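PDB 2OPE: PilX from Neisseria meningitidis, which is a minor type IV pilin that probably modulates the adhesion and aggregation properties of meningococcal pili from within the filament. Local coordinates for residues Q9-N20 with M92-C101; A56-H64 with S75-Y86. One frame throughout, in Å; residues are numbered along the deposited sequence.

Contact 1 (Q9-N20 with M92-C101)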
loop_
_atom_site.group_PDB
_atom_site.type_symbol
_atom_site.label_atom_id
_atom_site.label_comp_id
_atom_site.label_asym_id
_atom_site.label_seq_id
_atom_site.Cartn_x
_atom_site.Cartn_y
_atom_site.Cartn_z
ATOM N N GLN A 9 3.870 -10.490 -6.522
ATOM C CA GLN A 9 4.328 -9.329 -5.801
ATOM C C GLN A 9 4.572 -8.125 -6.745
ATOM O O GLN A 9 4.404 -6.940 -6.341
ATOM C CB GLN A 9 5.615 -9.677 -5.068
ATOM C CG GLN A 9 6.108 -8.558 -4.166
ATOM C CD GLN A 9 7.594 -8.633 -3.887
ATOM O OE1 GLN A 9 8.395 -8.927 -4.779
ATOM N NE2 GLN A 9 7.974 -8.335 -2.646
ATOM N N SER A 10 4.996 -8.418 -7.982
ATOM C CA SER A 10 5.125 -7.363 -8.982
ATOM C C SER A 10 3.764 -6.784 -9.342
ATOM O O SER A 10 3.572 -5.571 -9.307
ATOM C CB SER A 10 5.861 -7.838 -10.231
ATOM O OG SER A 10 7.215 -8.172 -9.934
ATOM N N GLN A 11 2.802 -7.630 -9.678
ATOM C CA GLN A 11 1.496 -7.084 -10.043
ATOM C C GLN A 11 0.898 -6.294 -8.889
ATOM O O GLN A 11 0.275 -5.275 -9.111
ATOM C CB GLN A 11 0.537 -8.184 -10.510
ATOM C CG GLN A 11 1.145 -9.088 -11.574
ATOM C CD GLN A 11 0.163 -10.121 -12.088
ATOM O OE1 GLN A 11 -1.048 -9.857 -12.193
ATOM N NE2 GLN A 11 0.670 -11.295 -12.413
ATOM N N LEU A 12 1.051 -6.786 -7.663
ATOM C CA LEU A 12 0.594 -6.052 -6.457
ATOM C C LEU A 12 1.283 -4.684 -6.430
ATOM O O LEU A 12 0.657 -3.646 -6.147
ATOM C CB LEU A 12 0.932 -6.839 -5.183
ATOM C CG LEU A 12 0.602 -6.195 -3.842
ATOM C CD1 LEU A 12 -0.925 -6.003 -3.706
ATOM C CD2 LEU A 12 1.176 -6.993 -2.670
ATOM N N TYR A 13 2.566 -4.658 -6.777
ATOM C CA TYR A 13 3.270 -3.407 -6.714
ATOM C C TYR A 13 2.580 -2.433 -7.680
ATOM O O TYR A 13 2.179 -1.315 -7.287
ATOM C CB TYR A 13 4.765 -3.572 -7.015
ATOM C CG TYR A 13 5.444 -2.225 -6.997
ATOM C CD1 TYR A 13 5.965 -1.709 -5.820
ATOM C CD2 TYR A 13 5.495 -1.424 -8.152
ATOM C CE1 TYR A 13 6.539 -0.458 -5.801
ATOM C CE2 TYR A 13 6.043 -0.190 -8.116
ATOM C CZ TYR A 13 6.562 0.299 -6.951
ATOM O OH TYR A 13 7.150 1.561 -6.927
ATOM N N THR A 14 2.393 -2.888 -8.915
ATOM C CA THR A 14 1.765 -2.122 -9.977
ATOM C C THR A 14 0.313 -1.728 -9.673
ATOM O O THR A 14 -0.127 -0.660 -10.064
ATOM C CB THR A 14 1.870 -2.900 -11.316
ATOM O OG1 THR A 14 3.252 -3.068 -11.602
ATOM C CG2 THR A 14 1.211 -2.153 -12.503
ATOM N N GLU A 15 -0.420 -2.569 -8.959
ATOM C CA GLU A 15 -1.785 -2.202 -8.578
ATOM C C GLU A 15 -1.713 -1.073 -7.563
ATOM O O GLU A 15 -2.542 -0.151 -7.573
ATOM C CB GLU A 15 -2.546 -3.392 -7.975
ATOM C CG GLU A 15 -2.870 -4.470 -8.985
ATOM C CD GLU A 15 -4.187 -4.268 -9.690
ATOM O OE1 GLU A 15 -4.865 -3.276 -9.450
ATOM O OE2 GLU A 15 -4.572 -5.117 -10.477
ATOM N N MET A 16 -0.731 -1.146 -6.674
ATOM C CA MET A 16 -0.691 -0.201 -5.555
ATOM C C MET A 16 -0.297 1.135 -6.084
ATOM O O MET A 16 -0.846 2.114 -5.634
ATOM C CB MET A 16 0.208 -0.669 -4.404
ATOM C CG MET A 16 -0.420 -1.844 -3.695
ATOM S SD MET A 16 0.644 -2.545 -2.473
ATOM C CE MET A 16 0.948 -1.196 -1.252
ATOM N N VAL A 17 0.617 1.157 -7.066
ATOM C CA VAL A 17 0.950 2.414 -7.757
ATOM C C VAL A 17 -0.293 3.046 -8.368
ATOM O O VAL A 17 -0.521 4.217 -8.209
ATOM C CB VAL A 17 1.960 2.243 -8.874
ATOM C CG1 VAL A 17 2.122 3.573 -9.595
ATOM C CG2 VAL A 17 3.270 1.809 -8.319
ATOM N N GLY A 18 -1.089 2.242 -9.064
ATOM C CA GLY A 18 -2.396 2.663 -9.607
ATOM C C GLY A 18 -3.327 3.259 -8.561
ATOM O O GLY A 18 -3.885 4.304 -8.769
ATOM N N ILE A 19 -3.494 2.564 -7.442
ATOM C CA ILE A 19 -4.252 3.065 -6.286
ATOM C C ILE A 19 -3.681 4.371 -5.704
ATOM O O ILE A 19 -4.424 5.320 -5.450
ATOM C CB ILE A 19 -4.363 1.930 -5.200
ATOM C CG1 ILE A 19 -5.111 0.717 -5.790
ATOM C CG2 ILE A 19 -5.036 2.415 -3.914
ATOM C CD1 ILE A 19 -4.980 -0.559 -4.948
ATOM N N ASN A 20 -2.368 4.424 -5.519
ATOM C CA ASN A 20 -1.670 5.645 -5.091
ATOM C C ASN A 20 -1.958 6.840 -6.047
ATOM O O ASN A 20 -2.232 7.975 -5.610
ATOM C CB ASN A 20 -0.144 5.389 -5.045
ATOM C CG ASN A 20 0.553 6.090 -3.885
ATOM O OD1 ASN A 20 -0.087 6.689 -3.026
ATOM N ND2 ASN A 20 1.884 5.984 -3.837
ATOM N N MET A 92 4.234 1.508 0.231
ATOM C CA MET A 92 4.646 2.757 -0.423
ATOM C C MET A 92 4.088 4.040 0.242
ATOM O O MET A 92 3.099 4.019 0.998
ATOM C CB MET A 92 4.365 2.707 -1.966
ATOM C CG MET A 92 2.870 2.518 -2.322
ATOM S SD MET A 92 2.438 2.322 -4.066
ATOM C CE MET A 92 3.352 0.884 -4.616
ATOM N N ASN A 93 4.807 5.129 -0.035
ATOM C CA ASN A 93 4.537 6.546 0.276
ATOM C C ASN A 93 3.445 7.140 -0.600
ATOM O O ASN A 93 3.365 6.758 -1.769
ATOM C CB ASN A 93 5.820 7.376 -0.154
ATOM C CG ASN A 93 6.726 7.550 0.969
ATOM O OD1 ASN A 93 6.252 7.404 2.085
ATOM N ND2 ASN A 93 8.024 7.781 0.749
ATOM N N SER A 94 2.722 8.144 -0.096
ATOM C CA SER A 94 1.962 9.034 -0.979
ATOM C C SER A 94 2.848 9.864 -1.831
ATOM O O SER A 94 2.360 10.484 -2.759
ATOM C CB SER A 94 1.074 10.020 -0.218
ATOM O OG SER A 94 1.787 10.597 0.841
ATOM N N VAL A 95 4.128 9.936 -1.470
ATOM C CA VAL A 95 5.126 10.722 -2.190
ATOM C C VAL A 95 5.755 9.921 -3.347
ATOM O O VAL A 95 6.505 10.442 -4.162
ATOM C CB VAL A 95 6.242 11.212 -1.216
ATOM C CG1 VAL A 95 7.475 11.549 -1.982
ATOM C CG2 VAL A 95 5.776 12.436 -0.426
ATOM N N GLY A 96 5.504 8.625 -3.377
ATOM C CA GLY A 96 5.909 7.811 -4.515
ATOM C C GLY A 96 7.044 6.834 -4.293
ATOM O O GLY A 96 7.356 6.065 -5.190
ATOM N N ASP A 97 7.670 6.841 -3.111
ATOM C CA ASP A 97 8.697 5.842 -2.806
ATOM C C ASP A 97 8.031 4.514 -2.465
ATOM O O ASP A 97 7.300 4.428 -1.492
ATOM C CB ASP A 97 9.577 6.277 -1.653
ATOM C CG ASP A 97 10.033 7.710 -1.771
ATOM O OD1 ASP A 97 9.869 8.467 -0.788
ATOM O OD2 ASP A 97 10.566 8.078 -2.856
ATOM N N GLY A 98 8.309 3.486 -3.264
ATOM C CA GLY A 98 7.765 2.155 -3.058
ATOM C C GLY A 98 8.801 1.079 -2.781
ATOM O O GLY A 98 9.985 1.241 -3.102
ATOM N N TYR A 99 8.347 -0.026 -2.190
ATOM C CA TYR A 99 9.266 -1.043 -1.656
ATOM C C TYR A 99 8.734 -2.448 -1.857
ATOM O O TYR A 99 7.547 -2.693 -1.734
ATOM C CB TYR A 99 9.541 -0.780 -0.169
ATOM C CG TYR A 99 10.181 0.562 0.080
ATOM C CD1 TYR A 99 9.412 1.730 0.153
ATOM C CD2 TYR A 99 11.557 0.683 0.240
ATOM C CE1 TYR A 99 10.009 2.971 0.336
ATOM C CE2 TYR A 99 12.150 1.920 0.432
ATOM C CZ TYR A 99 11.377 3.039 0.494
ATOM O OH TYR A 99 11.971 4.248 0.717
ATOM N N LYS A 100 9.620 -3.369 -2.199
ATOM C CA LYS A 100 9.284 -4.797 -2.242
ATOM C C LYS A 100 9.805 -5.439 -0.961
ATOM O O LYS A 100 10.990 -5.320 -0.640
ATOM C CB LYS A 100 9.904 -5.466 -3.458
ATOM C CG LYS A 100 9.198 -5.180 -4.878
ATOM C CD LYS A 100 9.614 -6.297 -5.838
ATOM C CE LYS A 100 9.310 -6.065 -7.343
ATOM N NZ LYS A 100 8.190 -5.138 -7.397
ATOM N N CYS A 101 8.933 -6.118 -0.229
ATOM C CA CYS A 101 9.299 -6.645 1.093
ATOM C C CYS A 101 9.255 -8.130 1.114
ATOM O O CYS A 101 8.455 -8.741 0.388
ATOM C CB CYS A 101 8.371 -6.128 2.175
ATOM S SG CYS A 101 8.283 -4.393 2.175
#
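The ring of Tyr13 carries the methyl of Met92 over one face. Met92 CE lies 4.0 Å from the ring centroid and 25° off the normal, a CH-pi contact offset toward the rim. Gly98 CA sits at the edge of the ring, in its plane, 4.0 Å from Tyr13 OH. Tyr13 CG is anti to the backbone N (chi1 177°), which turns the ring toward the strand. Phe123 meets the same ring edge-to-face. The flat amide of Asn20 works at the other end of the contact. Its ND2 donates to Asn93 O at 2.7 Å, with an N-H...O angle of 167°, and the acceptor lies close to the amide plane. Asn20 OD1 is hydrogen-bonded to Tyr74, so both ends of the amide are held. Met92 bends at chi3, and its CE also reaches Met16 CB at 3.5 Å and Val17 CG2 at 3.8 Å. The Gln9 amide crosses the aliphatic part of Lys100 at a slant, with Gln9 OE1 3.1 Å from Lys100 CD, while Gln9 NE2 is hydrogen-bonded to Ser89 O. Lys100 makes a cation-pi contact with Phe123. The chemistry is thus mainly apolar, with the Met92 methyl packed among Tyr13, Met16 and Val17. The one hydrogen bond between the segments ties the helix to the turn 93-96, where the N-terminal helix packs against the sheet, nearly antiparallel to strand 98-101.

Contact 2 (A56-H64 with S75-Y86)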
loop_
_atom_site.group_PDB
_atom_site.type_symbol
_atom_site.label_atom_id
_atom_site.label_comp_id
_atom_site.label_asym_id
_atom_site.label_seq_id
_atom_site.Cartn_x
_atom_site.Cartn_y
_atom_site.Cartn_z
ATOM N N ALA A 56 -6.473 -9.656 -6.105
ATOM C CA ALA A 56 -7.416 -9.478 -4.996
ATOM C C ALA A 56 -7.675 -10.750 -4.203
ATOM O O ALA A 56 -7.971 -10.697 -3.016
ATOM C CB ALA A 56 -8.761 -8.893 -5.503
ATOM N N GLU A 57 -7.602 -11.885 -4.871
ATOM C CA GLU A 57 -7.731 -13.175 -4.227
ATOM C C GLU A 57 -6.640 -13.407 -3.185
ATOM O O GLU A 57 -6.842 -14.138 -2.206
ATOM C CB GLU A 57 -7.542 -14.249 -5.281
ATOM C CG GLU A 57 -8.786 -14.898 -5.750
ATOM C CD GLU A 57 -8.488 -15.929 -6.813
ATOM O OE1 GLU A 57 -9.456 -16.503 -7.366
ATOM O OE2 GLU A 57 -7.283 -16.144 -7.102
ATOM N N LYS A 58 -5.471 -12.821 -3.427
ATOM C CA LYS A 58 -4.275 -13.187 -2.677
ATOM C C LYS A 58 -3.774 -12.157 -1.674
ATOM O O LYS A 58 -3.084 -12.529 -0.724
ATOM C CB LYS A 58 -3.145 -13.508 -3.646
ATOM C CG LYS A 58 -3.484 -14.600 -4.603
ATOM C CD LYS A 58 -2.523 -14.693 -5.779
ATOM C CE LYS A 58 -3.020 -15.768 -6.740
ATOM N NZ LYS A 58 -3.129 -17.144 -6.093
ATOM N N TYR A 59 -4.103 -10.876 -1.903
ATOM C CA TYR A 59 -3.563 -9.763 -1.125
ATOM C C TYR A 59 -4.625 -8.848 -0.558
ATOM O O TYR A 59 -5.661 -8.667 -1.173
ATOM C CB TYR A 59 -2.642 -8.930 -1.997
ATOM C CG TYR A 59 -1.477 -9.712 -2.456
ATOM C CD1 TYR A 59 -1.434 -10.267 -3.748
ATOM C CD2 TYR A 59 -0.403 -9.925 -1.611
ATOM C CE1 TYR A 59 -0.350 -10.997 -4.185
ATOM C CE2 TYR A 59 0.676 -10.651 -2.037
ATOM C CZ TYR A 59 0.693 -11.192 -3.325
ATOM O OH TYR A 59 1.796 -11.914 -3.709
ATOM N N ASN A 60 -4.353 -8.277 0.619
ATOM C CA ASN A 60 -5.107 -7.114 1.130
ATOM C C ASN A 60 -4.316 -5.798 1.044
ATOM O O ASN A 60 -3.138 -5.751 1.346
ATOM C CB ASN A 60 -5.594 -7.359 2.550
ATOM C CG ASN A 60 -6.618 -8.488 2.623
ATOM O OD1 ASN A 60 -7.555 -8.556 1.824
ATOM N ND2 ASN A 60 -6.406 -9.402 3.534
ATOM N N VAL A 61 -4.961 -4.734 0.592
ATOM C CA VAL A 61 -4.305 -3.439 0.559
ATOM C C VAL A 61 -4.965 -2.463 1.563
ATOM O O VAL A 61 -6.199 -2.373 1.657
ATOM C CB VAL A 61 -4.243 -2.899 -0.903
ATOM C CG1 VAL A 61 -3.719 -1.490 -0.947
ATOM C CG2 VAL A 61 -3.362 -3.812 -1.746
ATOM N N SER A 62 -4.146 -1.757 2.352
ATOM C CA SER A 62 -4.710 -0.818 3.337
ATOM C C SER A 62 -3.873 0.452 3.332
ATOM O O SER A 62 -2.740 0.401 2.865
ATOM C CB SER A 62 -4.745 -1.461 4.720
ATOM O OG SER A 62 -3.462 -2.008 5.027
ATOM N N VAL A 63 -4.429 1.562 3.844
ATOM C CA VAL A 63 -3.784 2.905 3.871
ATOM C C VAL A 63 -3.571 3.323 5.355
ATOM O O VAL A 63 -4.380 3.012 6.253
ATOM C CB VAL A 63 -4.642 3.983 3.064
ATOM C CG1 VAL A 63 -6.048 4.126 3.678
ATOM C CG2 VAL A 63 -4.005 5.313 3.009
ATOM N N HIS A 64 -2.458 3.979 5.634
ATOM C CA HIS A 64 -2.065 4.202 7.019
ATOM C C HIS A 64 -1.569 5.618 7.203
ATOM O O HIS A 64 -1.065 6.218 6.278
ATOM C CB HIS A 64 -1.015 3.141 7.425
ATOM C CG HIS A 64 -1.490 1.729 7.198
ATOM N ND1 HIS A 64 -2.100 0.976 8.184
ATOM C CD2 HIS A 64 -1.520 0.967 6.065
ATOM C CE1 HIS A 64 -2.444 -0.201 7.681
ATOM N NE2 HIS A 64 -2.104 -0.236 6.400
ATOM N N SER A 75 0.843 6.006 3.836
ATOM C CA SER A 75 1.461 4.930 3.100
ATOM C C SER A 75 0.438 3.825 2.811
ATOM O O SER A 75 -0.579 3.689 3.500
ATOM C CB SER A 75 2.620 4.383 3.895
ATOM O OG SER A 75 2.165 3.930 5.116
ATOM N N LEU A 76 0.705 3.062 1.765
ATOM C CA LEU A 76 -0.095 1.923 1.437
ATOM C C LEU A 76 0.690 0.684 1.794
ATOM O O LEU A 76 1.870 0.580 1.494
ATOM C CB LEU A 76 -0.420 1.919 -0.056
ATOM C CG LEU A 76 -1.182 3.106 -0.626
ATOM C CD1 LEU A 76 -1.228 3.025 -2.192
ATOM C CD2 LEU A 76 -2.574 3.141 -0.038
ATOM N N VAL A 77 0.023 -0.270 2.425
ATOM C CA VAL A 77 0.620 -1.564 2.750
ATOM C C VAL A 77 -0.091 -2.681 1.938
ATOM O O VAL A 77 -1.304 -2.751 1.879
ATOM C CB VAL A 77 0.521 -1.794 4.292
ATOM C CG1 VAL A 77 0.955 -3.149 4.704
ATOM C CG2 VAL A 77 1.327 -0.730 5.036
ATOM N N GLY A 78 0.662 -3.529 1.250
ATOM C CA GLY A 78 0.023 -4.604 0.490
ATOM C C GLY A 78 0.547 -5.896 1.093
ATOM O O GLY A 78 1.751 -6.128 1.099
ATOM N N VAL A 79 -0.322 -6.741 1.643
ATOM C CA VAL A 79 0.198 -7.983 2.224
ATOM C C VAL A 79 -0.679 -9.154 1.862
ATOM O O VAL A 79 -1.869 -8.985 1.526
ATOM C CB VAL A 79 0.373 -7.878 3.766
ATOM C CG1 VAL A 79 1.357 -6.752 4.092
ATOM C CG2 VAL A 79 -1.012 -7.716 4.521
ATOM N N PRO A 80 -0.097 -10.353 1.886
ATOM C CA PRO A 80 -0.838 -11.535 1.497
ATOM C C PRO A 80 -1.974 -11.811 2.488
ATOM O O PRO A 80 -1.813 -11.540 3.669
ATOM C CB PRO A 80 0.225 -12.637 1.582
ATOM C CG PRO A 80 1.537 -11.914 1.518
ATOM C CD PRO A 80 1.316 -10.647 2.195
ATOM N N LYS A 81 -3.104 -12.314 1.999
ATOM C CA LYS A 81 -4.190 -12.798 2.847
ATOM C C LYS A 81 -3.713 -13.881 3.828
ATOM O O LYS A 81 -2.861 -14.710 3.493
ATOM C CB LYS A 81 -5.320 -13.366 1.983
ATOM C CG LYS A 81 -6.305 -12.300 1.551
ATOM C CD LYS A 81 -7.036 -12.650 0.274
ATOM C CE LYS A 81 -8.340 -11.871 0.154
ATOM N NZ LYS A 81 -8.147 -10.459 0.506
ATOM N N THR A 82 -4.311 -13.875 5.018
ATOM C CA THR A 82 -3.932 -14.748 6.118
ATOM C C THR A 82 -4.084 -16.199 5.721
ATOM O O THR A 82 -5.153 -16.610 5.260
ATOM C CB THR A 82 -4.798 -14.460 7.388
ATOM O OG1 THR A 82 -4.332 -13.254 8.014
ATOM C CG2 THR A 82 -4.690 -15.591 8.399
ATOM N N GLY A 83 -2.986 -16.950 5.876
ATOM C CA GLY A 83 -3.011 -18.417 5.878
ATOM C C GLY A 83 -2.796 -19.039 4.518
ATOM O O GLY A 83 -3.109 -20.209 4.311
ATOM N N THR A 84 -2.251 -18.255 3.592
ATOM C CA THR A 84 -2.122 -18.681 2.203
ATOM C C THR A 84 -0.734 -19.153 1.789
ATOM O O THR A 84 -0.559 -19.609 0.650
ATOM C CB THR A 84 -2.519 -17.570 1.243
ATOM O OG1 THR A 84 -1.510 -16.549 1.246
ATOM C CG2 THR A 84 -3.859 -16.983 1.643
ATOM N N GLY A 85 0.248 -19.064 2.686
ATOM C CA GLY A 85 1.590 -19.497 2.348
ATOM C C GLY A 85 2.392 -18.412 1.634
ATOM O O GLY A 85 3.596 -18.540 1.435
ATOM N N TYR A 86 1.753 -17.320 1.257
ATOM C CA TYR A 86 2.496 -16.243 0.605
ATOM C C TYR A 86 3.073 -15.318 1.674
ATOM O O TYR A 86 2.474 -15.130 2.757
ATOM C CB TYR A 86 1.602 -15.513 -0.418
ATOM C CG TYR A 86 1.589 -16.117 -1.839
ATOM C CD1 TYR A 86 1.963 -17.427 -2.089
ATOM C CD2 TYR A 86 1.215 -15.346 -2.925
ATOM C CE1 TYR A 86 1.955 -17.940 -3.406
ATOM C CE2 TYR A 86 1.220 -15.812 -4.207
ATOM C CZ TYR A 86 1.579 -17.096 -4.466
ATOM O OH TYR A 86 1.551 -17.523 -5.795
#
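His64 CD2 meets Val77 CG2 at 3.5 Å, with the two side chains crossing at about a right angle. The imidazole is held by its own strand: His64 NE2 and Ser62 OG are 2.6 Å apart and hydrogen-bonded. Ser62 OG stands between its backbone N and carbonyl carbon (chi1 51°), on the same face of the sheet as the histidine. On the other face Leu76 CD2 touches Val63 CB at 3.8 Å. At the far end Tyr59 CE2 leans on Pro80 CG at 3.9 Å. The hydroxyl of this tyrosine comes within 3.6 Å of Tyr86 CD2, and the two side chains cross at about a right angle. These side chains are set in place by a regular antiparallel pairing. Asn60 with Val79, Ser62 with Val77 and His64 with Ser75 are hydrogen-bonded pairs, each with two backbone bonds. Lys81 N extends the pairing past Pro80 by donating to Lys58 O at 2.7 Å. A type II turn follows from Lys81 to Thr84, and Thr84 OG1 donates to Lys81 O at 3.2 Å. The two strands form a beta hairpin, with 59-65 outermost in the sheet. Strand 89-93 flanks 74-80 on its other side. Val61, Val63 and Leu76 pack on Val46 of helix 35-48, and Leu76 also meets Met16 of helix 5-28. Val77 and Val79 lie against helix 104-109 on the opposite face.

In the fold
Contacts 1 and 2 have their centres about 12 Å apart and share one antiparallel sheet. Both segments of contact 2 fall between the two segments of contact 1 in the sequence: helix 5-28 comes first, then the hairpin 59-65 and 74-80, then strands 89-93 and 98-101. Strands 74-80 and 89-93 are neighbours, and Met92 O probably accepts a hydrogen bond from Leu76 N at 2.7 Å. Met16 spans both contacts, since its CE packs on the backbone of strand 74-80. Helix 5-28 therefore packs on strands from both contacts. This is the helix-on-sheet arrangement of a type IV pilin, and the disulfide Cys101-Cys120 links strand 98-101 to the C-terminal strand.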